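PDB 2NZC: hypothetical protein from Thermotoga maritima, which is of unproven function but is probably a regulator of the iron-only hydrogenase system, with an ACT-like fold. Local coordinates for residues Y8-V13 with D60-L65; I12-E15 with K19-R22; N25-N30 with G67-I72. All blocks are in the same frame, centred on the assembly; numbering follows the deposited sequence.

Interaction 1. Residues Y8-V13 with D60-L65; sequences YILTIV and DTIGAL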
ATOM      1  N   TYR D   8       6.776  13.567   5.531  1.00 32.30           N
ATOM      2  CA  TYR D   8       7.733  12.661   6.135  1.00 33.56           C
ATOM      3  C   TYR D   8       7.348  11.268   5.777  1.00 34.08           C
ATOM      4  O   TYR D   8       6.139  10.945   5.639  1.00 33.96           O
ATOM      5  CB  TYR D   8       7.752  12.805   7.667  1.00 33.60           C
ATOM      6  CG  TYR D   8       8.181  14.183   8.142  1.00 33.43           C
ATOM      7  CD1 TYR D   8       9.520  14.475   8.408  1.00 34.91           C
ATOM      8  CD2 TYR D   8       7.243  15.187   8.317  1.00 34.38           C
ATOM      9  CE1 TYR D   8       9.904  15.761   8.825  1.00 34.45           C
ATOM     10  CE2 TYR D   8       7.596  16.457   8.743  1.00 31.03           C
ATOM     11  CZ  TYR D   8       8.928  16.736   8.996  1.00 33.62           C
ATOM     12  OH  TYR D   8       9.263  17.990   9.412  1.00 33.24           O
ATOM     13  N   ILE D   9       8.374  10.431   5.645  1.00 34.57           N
ATOM     14  CA  ILE D   9       8.198   8.995   5.497  1.00 36.39           C
ATOM     15  C   ILE D   9       8.649   8.282   6.798  1.00 36.63           C
ATOM     16  O   ILE D   9       9.739   8.571   7.341  1.00 36.54           O
ATOM     17  CB  ILE D   9       9.033   8.504   4.308  1.00 37.50           C
ATOM     18  CG1 ILE D   9       8.479   9.084   3.008  1.00 37.53           C
ATOM     19  CG2 ILE D   9       9.062   6.995   4.259  1.00 39.31           C
ATOM     20  CD1 ILE D   9       9.566   9.518   2.057  1.00 38.68           C
ATOM     21  N   LEU D  10       7.835   7.342   7.277  1.00 36.65           N
ATOM     22  CA  LEU D  10       8.204   6.534   8.438  1.00 37.33           C
ATOM     23  C   LEU D  10       8.143   5.065   8.088  1.00 37.22           C
ATOM     24  O   LEU D  10       7.149   4.587   7.523  1.00 36.80           O
ATOM     25  CB  LEU D  10       7.247   6.798   9.590  1.00 38.69           C
ATOM     26  CG  LEU D  10       7.760   7.832  10.576  1.00 40.80           C
ATOM     27  CD1 LEU D  10       7.356   9.158  10.023  1.00 44.53           C
ATOM     28  CD2 LEU D  10       7.111   7.598  11.925  1.00 42.54           C
ATOM     29  N   THR D  11       9.214   4.360   8.397  1.00 36.17           N
ATOM     30  CA  THR D  11       9.199   2.909   8.337  1.00 35.97           C
ATOM     31  C   THR D  11       9.363   2.363   9.742  1.00 35.67           C
ATOM     32  O   THR D  11      10.325   2.711  10.471  1.00 34.97           O
ATOM     33  CB  THR D  11      10.315   2.389   7.482  1.00 36.28           C
ATOM     34  OG1 THR D  11      11.546   2.825   8.064  1.00 39.65           O
ATOM     35  CG2 THR D  11      10.217   2.984   6.104  1.00 36.37           C
ATOM     36  N   ILE D  12       8.420   1.508  10.117  1.00 33.70           N
ATOM     37  CA  ILE D  12       8.382   0.887  11.422  1.00 33.72           C
ATOM     38  C   ILE D  12       8.523  -0.616  11.212  1.00 33.23           C
ATOM     39  O   ILE D  12       7.797  -1.206  10.404  1.00 32.80           O
ATOM     40  CB  ILE D  12       7.020   1.152  12.097  1.00 33.97           C
ATOM     41  CG1 ILE D  12       6.743   2.667  12.183  1.00 34.73           C
ATOM     42  CG2 ILE D  12       6.948   0.505  13.467  1.00 34.31           C
ATOM     43  CD1 ILE D  12       5.324   2.994  12.449  1.00 33.43           C
ATOM     44  N   VAL D  13       9.439  -1.237  11.938  1.00 32.52           N
ATOM     45  CA  VAL D  13       9.533  -2.696  11.974  1.00 32.85           C
ATOM     46  C   VAL D  13       9.163  -3.167  13.390  1.00 33.90           C
ATOM     47  O   VAL D  13       9.834  -2.824  14.371  1.00 32.69           O
ATOM     48  CB  VAL D  13      10.944  -3.179  11.558  1.00 32.80           C
ATOM     49  CG1 VAL D  13      11.069  -4.676  11.695  1.00 30.71           C
ATOM     50  CG2 VAL D  13      11.239  -2.742  10.099  1.00 32.36           C
ATOM     51  N   ASP D  60       6.752  19.598  15.722  1.00 32.47           N
ATOM     52  CA  ASP D  60       6.276  19.139  17.038  1.00 33.54           C
ATOM     53  C   ASP D  60       5.704  17.724  16.904  1.00 32.22           C
ATOM     54  O   ASP D  60       5.957  16.865  17.728  1.00 32.08           O
ATOM     55  CB  ASP D  60       5.151  20.032  17.618  1.00 33.57           C
ATOM     56  CG  ASP D  60       5.587  21.418  17.931  1.00 36.93           C
ATOM     57  OD1 ASP D  60       6.805  21.680  18.029  1.00 40.61           O
ATOM     58  OD2 ASP D  60       4.706  22.278  18.114  1.00 39.12           O
ATOM     59  N   THR D  61       4.945  17.493  15.850  1.00 32.67           N
ATOM     60  CA  THR D  61       4.175  16.280  15.713  1.00 32.78           C
ATOM     61  C   THR D  61       5.040  15.073  15.292  1.00 32.87           C
ATOM     62  O   THR D  61       4.967  14.031  15.927  1.00 32.65           O
ATOM     63  CB  THR D  61       2.986  16.470  14.728  1.00 32.99           C
ATOM     64  OG1 THR D  61       2.179  17.577  15.174  1.00 34.21           O
ATOM     65  CG2 THR D  61       2.126  15.233  14.684  1.00 33.47           C
ATOM     66  N   ILE D  62       5.857  15.215  14.252  1.00 32.69           N
ATOM     67  CA  ILE D  62       6.736  14.101  13.824  1.00 33.50           C
ATOM     68  C   ILE D  62       7.681  13.666  14.969  1.00 33.68           C
ATOM     69  O   ILE D  62       7.882  12.470  15.212  1.00 34.58           O
ATOM     70  CB  ILE D  62       7.487  14.443  12.491  1.00 33.53           C
ATOM     71  CG1 ILE D  62       7.974  13.189  11.788  1.00 34.15           C
ATOM     72  CG2 ILE D  62       8.595  15.486  12.698  1.00 33.40           C
ATOM     73  CD1 ILE D  62       6.812  12.321  11.295  1.00 33.86           C
ATOM     74  N   GLY D  63       8.200  14.645  15.688  1.00 33.64           N
ATOM     75  CA  GLY D  63       9.077  14.436  16.852  1.00 34.14           C
ATOM     76  C   GLY D  63       8.406  13.688  17.985  1.00 33.92           C
ATOM     77  O   GLY D  63       9.000  12.777  18.574  1.00 33.43           O
ATOM     78  N   ALA D  64       7.162  14.071  18.281  1.00 33.79           N
ATOM     79  CA  ALA D  64       6.362  13.405  19.307  1.00 34.06           C
ATOM     80  C   ALA D  64       6.144  11.940  18.946  1.00 33.89           C
ATOM     81  O   ALA D  64       6.318  11.062  19.797  1.00 33.21           O
ATOM     82  CB  ALA D  64       5.005  14.125  19.512  1.00 34.39           C
ATOM     83  N   LEU D  65       5.796  11.692  17.684  1.00 33.60           N
ATOM     84  CA  LEU D  65       5.482  10.362  17.198  1.00 34.51           C
ATOM     85  C   LEU D  65       6.718   9.445  17.220  1.00 34.95           C
ATOM     86  O   LEU D  65       6.677   8.330  17.738  1.00 35.49           O
ATOM     87  CB  LEU D  65       4.892  10.441  15.774  1.00 34.30           C
ATOM     88  CG  LEU D  65       4.490   9.122  15.105  1.00 33.71           C
ATOM     89  CD1 LEU D  65       3.521   8.291  15.999  1.00 32.29           C
ATOM     90  CD2 LEU D  65       3.891   9.355  13.707  1.00 34.94           C
TER
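Tyr8 and Leu10, on strand 6-15, receive Ile62 and Leu65 from helix 59-69, one of the two helices laid on the sheet of this ferredoxin-like, ACT-type βαββαβ fold. The short axes run 11.1 Å apart at closest approach and within 6° of parallel. Tyr8 and Leu10, on the same side of the strand, face Ile62 and Leu65, which stand one helical turn apart. The tight part is built on Ile62. Its CG1 lies over one face of the Tyr8 ring, a CH-pi contact 4.0 Å from the centroid and 19° off the normal. With CG1 anti to the backbone N (chi1 -159°), the ethyl branch follows the inner half of the ring and CD1 passes beyond it to Tyr8 CB, 3.8 Å away. CG2 sits over the other half of the ring, 3.9 Å from Tyr8 CZ. Leu65 packs more loosely, reaching Leu10 with a single methyl. The outward side of the helix differs: Asp60 and Gly63 are exposed, and Thr61 OG1 turns back to Asp58 OD1. On the strand, Ile9, Thr11 and Val13 take the opposite sheet face, where they pack on a second subunit: Ile9 on its Phe52, Thr11 on its Thr11. The contrast is measurable in two methyl pairs, Leu10 CD2 to Leu65 CD2 at 4.1 Å and Leu10 CD1 to Ile62 CD1 at a compressed 3.5 Å.

Interaction 2. Residues I12-E15 with K19-R22; sequences IVVE and KAYR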
ATOM      1  N   ILE D  12       8.420   1.508  10.117  1.00 33.70           N
ATOM      2  CA  ILE D  12       8.382   0.887  11.422  1.00 33.72           C
ATOM      3  C   ILE D  12       8.523  -0.616  11.212  1.00 33.23           C
ATOM      4  O   ILE D  12       7.797  -1.206  10.404  1.00 32.80           O
ATOM      5  CB  ILE D  12       7.020   1.152  12.097  1.00 33.97           C
ATOM      6  CG1 ILE D  12       6.743   2.667  12.183  1.00 34.73           C
ATOM      7  CG2 ILE D  12       6.948   0.505  13.467  1.00 34.31           C
ATOM      8  CD1 ILE D  12       5.324   2.994  12.449  1.00 33.43           C
ATOM      9  N   VAL D  13       9.439  -1.237  11.938  1.00 32.52           N
ATOM     10  CA  VAL D  13       9.533  -2.696  11.974  1.00 32.85           C
ATOM     11  C   VAL D  13       9.163  -3.167  13.390  1.00 33.90           C
ATOM     12  O   VAL D  13       9.834  -2.824  14.371  1.00 32.69           O
ATOM     13  CB  VAL D  13      10.944  -3.179  11.558  1.00 32.80           C
ATOM     14  CG1 VAL D  13      11.069  -4.676  11.695  1.00 30.71           C
ATOM     15  CG2 VAL D  13      11.239  -2.742  10.099  1.00 32.36           C
ATOM     16  N   VAL D  14       8.089  -3.948  13.479  1.00 34.68           N
ATOM     17  CA  VAL D  14       7.560  -4.419  14.759  1.00 35.78           C
ATOM     18  C   VAL D  14       7.707  -5.928  14.925  1.00 37.17           C
ATOM     19  O   VAL D  14       7.444  -6.676  13.995  1.00 36.71           O
ATOM     20  CB  VAL D  14       6.044  -4.112  14.888  1.00 35.54           C
ATOM     21  CG1 VAL D  14       5.599  -4.203  16.365  1.00 35.07           C
ATOM     22  CG2 VAL D  14       5.703  -2.774  14.332  1.00 36.28           C
ATOM     23  N   GLU D  15       8.105  -6.379  16.115  1.00 39.41           N
ATOM     24  CA  GLU D  15       8.007  -7.812  16.466  1.00 41.44           C
ATOM     25  C   GLU D  15       6.526  -8.125  16.716  1.00 42.65           C
ATOM     26  O   GLU D  15       5.880  -7.465  17.528  1.00 42.93           O
ATOM     27  CB  GLU D  15       8.894  -8.146  17.662  1.00 41.63           C
ATOM     28  CG  GLU D  15      10.280  -7.518  17.525  1.00 43.86           C
ATOM     29  CD  GLU D  15      11.309  -8.015  18.515  1.00 47.60           C
ATOM     30  OE1 GLU D  15      10.964  -8.386  19.669  1.00 47.76           O
ATOM     31  OE2 GLU D  15      12.498  -8.020  18.128  1.00 50.31           O
ATOM     32  N   LYS D  19       1.474  -7.290  22.622  1.00 42.76           N
ATOM     33  CA  LYS D  19       1.758  -6.007  23.268  1.00 42.19           C
ATOM     34  C   LYS D  19       2.329  -4.973  22.293  1.00 41.87           C
ATOM     35  O   LYS D  19       1.782  -3.872  22.164  1.00 40.95           O
ATOM     36  CB  LYS D  19       2.731  -6.214  24.423  1.00 42.23           C
ATOM     37  CG  LYS D  19       2.819  -5.061  25.417  1.00 42.25           C
ATOM     38  CD  LYS D  19       3.592  -5.514  26.652  1.00 42.59           C
ATOM     39  CE  LYS D  19       3.552  -4.493  27.785  1.00 43.30           C
ATOM     40  NZ  LYS D  19       4.394  -3.276  27.491  1.00 43.05           N
ATOM     41  N   ALA D  20       3.424  -5.339  21.620  1.00 41.79           N
ATOM     42  CA  ALA D  20       4.103  -4.435  20.692  1.00 41.98           C
ATOM     43  C   ALA D  20       3.140  -3.920  19.632  1.00 42.43           C
ATOM     44  O   ALA D  20       3.068  -2.726  19.380  1.00 42.30           O
ATOM     45  CB  ALA D  20       5.296  -5.110  20.050  1.00 41.77           C
ATOM     46  N   TYR D  21       2.377  -4.818  19.027  1.00 43.16           N
ATOM     47  CA  TYR D  21       1.442  -4.384  18.016  1.00 43.96           C
ATOM     48  C   TYR D  21       0.336  -3.484  18.587  1.00 42.51           C
ATOM     49  O   TYR D  21      -0.025  -2.499  17.964  1.00 42.69           O
ATOM     50  CB  TYR D  21       0.902  -5.562  17.186  1.00 46.01           C
ATOM     51  CG  TYR D  21       0.412  -5.106  15.829  1.00 49.48           C
ATOM     52  CD1 TYR D  21       0.640  -3.795  15.395  1.00 52.45           C
ATOM     53  CD2 TYR D  21      -0.258  -5.974  14.970  1.00 52.57           C
ATOM     54  CE1 TYR D  21       0.200  -3.346  14.154  1.00 52.22           C
ATOM     55  CE2 TYR D  21      -0.711  -5.528  13.717  1.00 53.18           C
ATOM     56  CZ  TYR D  21      -0.478  -4.210  13.333  1.00 52.07           C
ATOM     57  OH  TYR D  21      -0.898  -3.757  12.110  1.00 53.49           O
ATOM     58  N   ARG D  22      -0.162  -3.811  19.775  1.00 41.10           N
ATOM     59  CA  ARG D  22      -1.207  -3.027  20.447  1.00 39.12           C
ATOM     60  C   ARG D  22      -0.752  -1.586  20.693  1.00 37.71           C
ATOM     61  O   ARG D  22      -1.462  -0.643  20.346  1.00 37.85           O
ATOM     62  CB  ARG D  22      -1.639  -3.709  21.742  1.00 39.17           C
ATOM     63  CG  ARG D  22      -2.690  -2.946  22.567  1.00 39.11           C
ATOM     64  CD  ARG D  22      -3.269  -3.774  23.716  1.00 39.52           C
ATOM     65  NE  ARG D  22      -2.255  -4.189  24.689  1.00 40.68           N
ATOM     66  CZ  ARG D  22      -1.965  -5.455  24.996  1.00 40.80           C
ATOM     67  NH1 ARG D  22      -1.018  -5.719  25.887  1.00 40.92           N
ATOM     68  NH2 ARG D  22      -2.620  -6.465  24.427  1.00 41.29           N
TER
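Glu15 and Ala20 bring the two backbones nearest, their CA atoms 6.7 Å apart, where strand 6-15 ends and the chain turns back into helix 18-30. Val14 and Ala20 then form the apolar contact: Val14 CG1 lies 3.8 Å from Ala20 CB. That branch is placed by its torsion, CG1 standing anti to the backbone N (chi1 -162°), which sends it over the helix backbone between Ala20 and Tyr21, 4.2 Å from Tyr21 N. The Ala20 methyl also abuts the strand's main chain, CB being 3.5 Å from Glu15 O. No hydrogen bond crosses between the segments, so packing alone joins them here. This is the first beta-alpha unit of the ferredoxin-like fold, with the helix folded back onto the sheet; Val14 also touches Val75 and Ile51 of the two neighbouring strands, while Val13 faces the other way and packs on Ile9 of the second subunit. At the margin, Glu15 has its carboxylate directed away from Ala20, and its OE1 forms a salt bridge with Arg17 NH2 in the connection. Tyr21 CB comes no closer than 5.0 Å to Val14 CG1, and the Tyr21 side chain lies about 4 Å from a bound acetic acid, probably from the crystallisation liquor.

Interaction 3. Residues N25-N30 with G67-I72; sequences NELLHN and GKLGQI
Leu27 meets Lys68, Leu69 and Ile72 where helix 18-30 packs against the C-terminal end of helix 59-69, and it dominates the contact, with 89 Å² of its surface buried there. In sequence order the segment begins at Asn25, which lies on another side of the helix and gives its OD1 to Arg38 NH2. Next, Glu26 O accepts the N-H of Asn30, a backbone bond internal to the helix. Leu27 follows, pointing toward the other segment. Its chi1 of -148° is displaced from a staggered value, and chi2 of 45° spreads the two methyls over different targets. CD1 rests against the aliphatic chain of Lys68, 3.8 Å from CD, the two side chains crossing at about a right angle. CD2 enters deeper: it is 3.5 Å from Lys68 CB, a tight pair, and equally near the backbone N of Leu69. The same methyl touches Leu69 CD2 and Ile72 CD1, each at 3.9 Å. In the ferredoxin-like fold both helices cover the same face of the sheet, and this is where their flanks meet; Leu69 goes on to the sheet, touching Leu10 and Ile12. An alanine at Leu27 would strip both methyls away and is likely to open a gap between Lys68 CB, Leu69 and Ile72. Leu28, turned more toward the sheet, packs instead on Leu65. Opposite Leu27, a type I turn from Leu69 to Ile72, closed by Ile72 N to Leu69 O at 3.0 Å, returns the chain so that Ile72 can present CD1 beside Leu69. Lys68 sends its amine end away from the contact.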
ATOM      1  N   ASN D  25      -0.352   0.431  17.445  1.00 32.96           N
ATOM      2  CA  ASN D  25      -1.694   0.772  16.967  1.00 34.02           C
ATOM      3  C   ASN D  25      -2.369   1.876  17.765  1.00 34.29           C
ATOM      4  O   ASN D  25      -3.032   2.733  17.196  1.00 35.15           O
ATOM      5  CB  ASN D  25      -2.613  -0.457  16.931  1.00 34.47           C
ATOM      6  CG  ASN D  25      -2.321  -1.357  15.773  1.00 36.76           C
ATOM      7  OD1 ASN D  25      -1.946  -0.901  14.690  1.00 40.76           O
ATOM      8  ND2 ASN D  25      -2.472  -2.662  15.989  1.00 38.74           N
ATOM      9  N   GLU D  26      -2.205   1.861  19.081  1.00 33.87           N
ATOM     10  CA  GLU D  26      -2.798   2.907  19.898  1.00 34.15           C
ATOM     11  C   GLU D  26      -2.180   4.266  19.562  1.00 34.09           C
ATOM     12  O   GLU D  26      -2.884   5.269  19.467  1.00 33.70           O
ATOM     13  CB  GLU D  26      -2.664   2.578  21.377  1.00 34.26           C
ATOM     14  CG  GLU D  26      -3.531   1.383  21.792  1.00 35.78           C
ATOM     15  CD  GLU D  26      -3.333   0.970  23.235  1.00 37.91           C
ATOM     16  OE1 GLU D  26      -2.467   1.570  23.917  1.00 39.23           O
ATOM     17  OE2 GLU D  26      -4.054   0.046  23.688  1.00 37.76           O
ATOM     18  N   LEU D  27      -0.863   4.269  19.375  1.00 34.14           N
ATOM     19  CA  LEU D  27      -0.113   5.460  19.019  1.00 34.83           C
ATOM     20  C   LEU D  27      -0.511   6.064  17.680  1.00 34.82           C
ATOM     21  O   LEU D  27      -0.771   7.272  17.583  1.00 34.72           O
ATOM     22  CB  LEU D  27       1.384   5.142  19.007  1.00 35.14           C
ATOM     23  CG  LEU D  27       2.327   6.272  19.405  1.00 35.03           C
ATOM     24  CD1 LEU D  27       1.818   7.000  20.641  1.00 35.74           C
ATOM     25  CD2 LEU D  27       3.689   5.642  19.660  1.00 34.90           C
ATOM     26  N   LEU D  28      -0.523   5.233  16.645  1.00 34.89           N
ATOM     27  CA  LEU D  28      -0.915   5.645  15.300  1.00 35.93           C
ATOM     28  C   LEU D  28      -2.384   6.085  15.209  1.00 36.95           C
ATOM     29  O   LEU D  28      -2.708   6.973  14.423  1.00 38.05           O
ATOM     30  CB  LEU D  28      -0.639   4.518  14.302  1.00 36.19           C
ATOM     31  CG  LEU D  28       0.829   4.067  14.231  1.00 36.46           C
ATOM     32  CD1 LEU D  28       1.023   3.085  13.090  1.00 35.72           C
ATOM     33  CD2 LEU D  28       1.811   5.253  14.145  1.00 39.54           C
ATOM     34  N   HIS D  29      -3.266   5.465  15.992  1.00 36.74           N
ATOM     35  CA  HIS D  29      -4.632   5.976  16.158  1.00 36.98           C
ATOM     36  C   HIS D  29      -4.592   7.414  16.700  1.00 37.25           C
ATOM     37  O   HIS D  29      -5.270   8.295  16.178  1.00 37.41           O
ATOM     38  CB  HIS D  29      -5.425   5.059  17.096  1.00 37.81           C
ATOM     39  CG  HIS D  29      -6.743   5.620  17.546  1.00 37.81           C
ATOM     40  ND1 HIS D  29      -6.929   6.177  18.796  1.00 40.67           N
ATOM     41  CD2 HIS D  29      -7.941   5.693  16.922  1.00 38.10           C
ATOM     42  CE1 HIS D  29      -8.186   6.569  18.922  1.00 40.73           C
ATOM     43  NE2 HIS D  29      -8.821   6.289  17.796  1.00 40.98           N
ATOM     44  N   ASN D  30      -3.795   7.650  17.747  1.00 36.68           N
ATOM     45  CA  ASN D  30      -3.696   8.980  18.328  1.00 37.41           C
ATOM     46  C   ASN D  30      -3.257  10.032  17.324  1.00 36.79           C
ATOM     47  O   ASN D  30      -3.719  11.169  17.367  1.00 37.84           O
ATOM     48  CB  ASN D  30      -2.752   9.002  19.541  1.00 37.39           C
ATOM     49  CG  ASN D  30      -3.297   8.238  20.744  1.00 39.42           C
ATOM     50  OD1 ASN D  30      -4.437   7.747  20.752  1.00 39.80           O
ATOM     51  ND2 ASN D  30      -2.469   8.140  21.778  1.00 39.14           N
ATOM     52  N   GLY D  67       9.584   9.863  18.953  1.00 34.52           N
ATOM     53  CA  GLY D  67      10.024   9.655  20.340  1.00 34.78           C
ATOM     54  C   GLY D  67       9.234   8.531  20.974  1.00 34.67           C
ATOM     55  O   GLY D  67       9.794   7.669  21.642  1.00 34.64           O
ATOM     56  N   LYS D  68       7.925   8.529  20.730  1.00 33.97           N
ATOM     57  CA  LYS D  68       7.021   7.567  21.358  1.00 33.58           C
ATOM     58  C   LYS D  68       7.159   6.159  20.793  1.00 33.32           C
ATOM     59  O   LYS D  68       7.251   5.193  21.561  1.00 32.83           O
ATOM     60  CB  LYS D  68       5.571   8.064  21.294  1.00 33.53           C
ATOM     61  CG  LYS D  68       5.323   9.289  22.176  1.00 34.99           C
ATOM     62  CD  LYS D  68       3.934   9.861  21.949  1.00 38.88           C
ATOM     63  CE  LYS D  68       3.741  11.170  22.702  1.00 39.67           C
ATOM     64  NZ  LYS D  68       3.878  10.971  24.178  1.00 40.32           N
ATOM     65  N   LEU D  69       7.189   6.039  19.467  1.00 32.62           N
ATOM     66  CA  LEU D  69       7.431   4.752  18.822  1.00 33.37           C
ATOM     67  C   LEU D  69       8.720   4.103  19.327  1.00 33.78           C
ATOM     68  O   LEU D  69       8.732   2.910  19.654  1.00 33.68           O
ATOM     69  CB  LEU D  69       7.443   4.876  17.284  1.00 33.12           C
ATOM     70  CG  LEU D  69       6.091   5.019  16.604  1.00 31.94           C
ATOM     71  CD1 LEU D  69       6.222   5.506  15.157  1.00 32.21           C
ATOM     72  CD2 LEU D  69       5.256   3.742  16.693  1.00 31.90           C
ATOM     73  N   GLY D  70       9.771   4.914  19.447  1.00 34.00           N
ATOM     74  CA  GLY D  70      11.079   4.448  19.903  1.00 35.23           C
ATOM     75  C   GLY D  70      11.133   4.023  21.362  1.00 35.72           C
ATOM     76  O   GLY D  70      12.105   3.400  21.803  1.00 35.78           O
ATOM     77  N   GLN D  71      10.095   4.373  22.117  1.00 35.89           N
ATOM     78  CA  GLN D  71       9.973   3.960  23.511  1.00 35.82           C
ATOM     79  C   GLN D  71       9.178   2.649  23.622  1.00 35.07           C
ATOM     80  O   GLN D  71       8.950   2.166  24.719  1.00 34.42           O
ATOM     81  CB  GLN D  71       9.328   5.069  24.358  1.00 35.93           C
ATOM     82  CG  GLN D  71      10.182   6.342  24.508  1.00 37.18           C
ATOM     83  CD  GLN D  71       9.729   7.273  25.641  1.00 37.73           C
ATOM     84  OE1 GLN D  71       9.966   8.489  25.599  1.00 41.18           O
ATOM     85  NE2 GLN D  71       9.106   6.703  26.675  1.00 40.53           N
ATOM     86  N   ILE D  72       8.748   2.081  22.492  1.00 34.19           N
ATOM     87  CA  ILE D  72       8.025   0.801  22.512  1.00 33.81           C
ATOM     88  C   ILE D  72       8.958  -0.383  22.267  1.00 33.93           C
ATOM     89  O   ILE D  72       9.627  -0.442  21.233  1.00 33.82           O
ATOM     90  CB  ILE D  72       6.863   0.748  21.498  1.00 33.38           C
ATOM     91  CG1 ILE D  72       5.841   1.855  21.790  1.00 32.54           C
ATOM     92  CG2 ILE D  72       6.178  -0.623  21.539  1.00 32.80           C
ATOM     93  CD1 ILE D  72       4.791   2.031  20.711  1.00 32.93           C
TER

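In the fold
All three contacts lie on one face of the four-stranded antiparallel sheet, whose order is 35-43, 48-57, 6-15, 75-81. Interaction 1 joins strand 6-15 to helix 59-69, interaction 2 joins the end of that strand to helix 18-30, and interaction 3 joins the two helices, completing a triangle of elements. Centres are about 15 Å apart for interactions 1 and 2 and about 9 Å for the other pairs. Along the chain, interaction 2 closes before interaction 3 opens, while the segments of interactions 1 and 3 alternate. Ile12 CD1 to Leu69 CD1, 3.8 Å, and Leu65 CD1 to Leu28 CD2, 3.9 Å, make one continuous core, with the opposite sheet face left for subunit pairing.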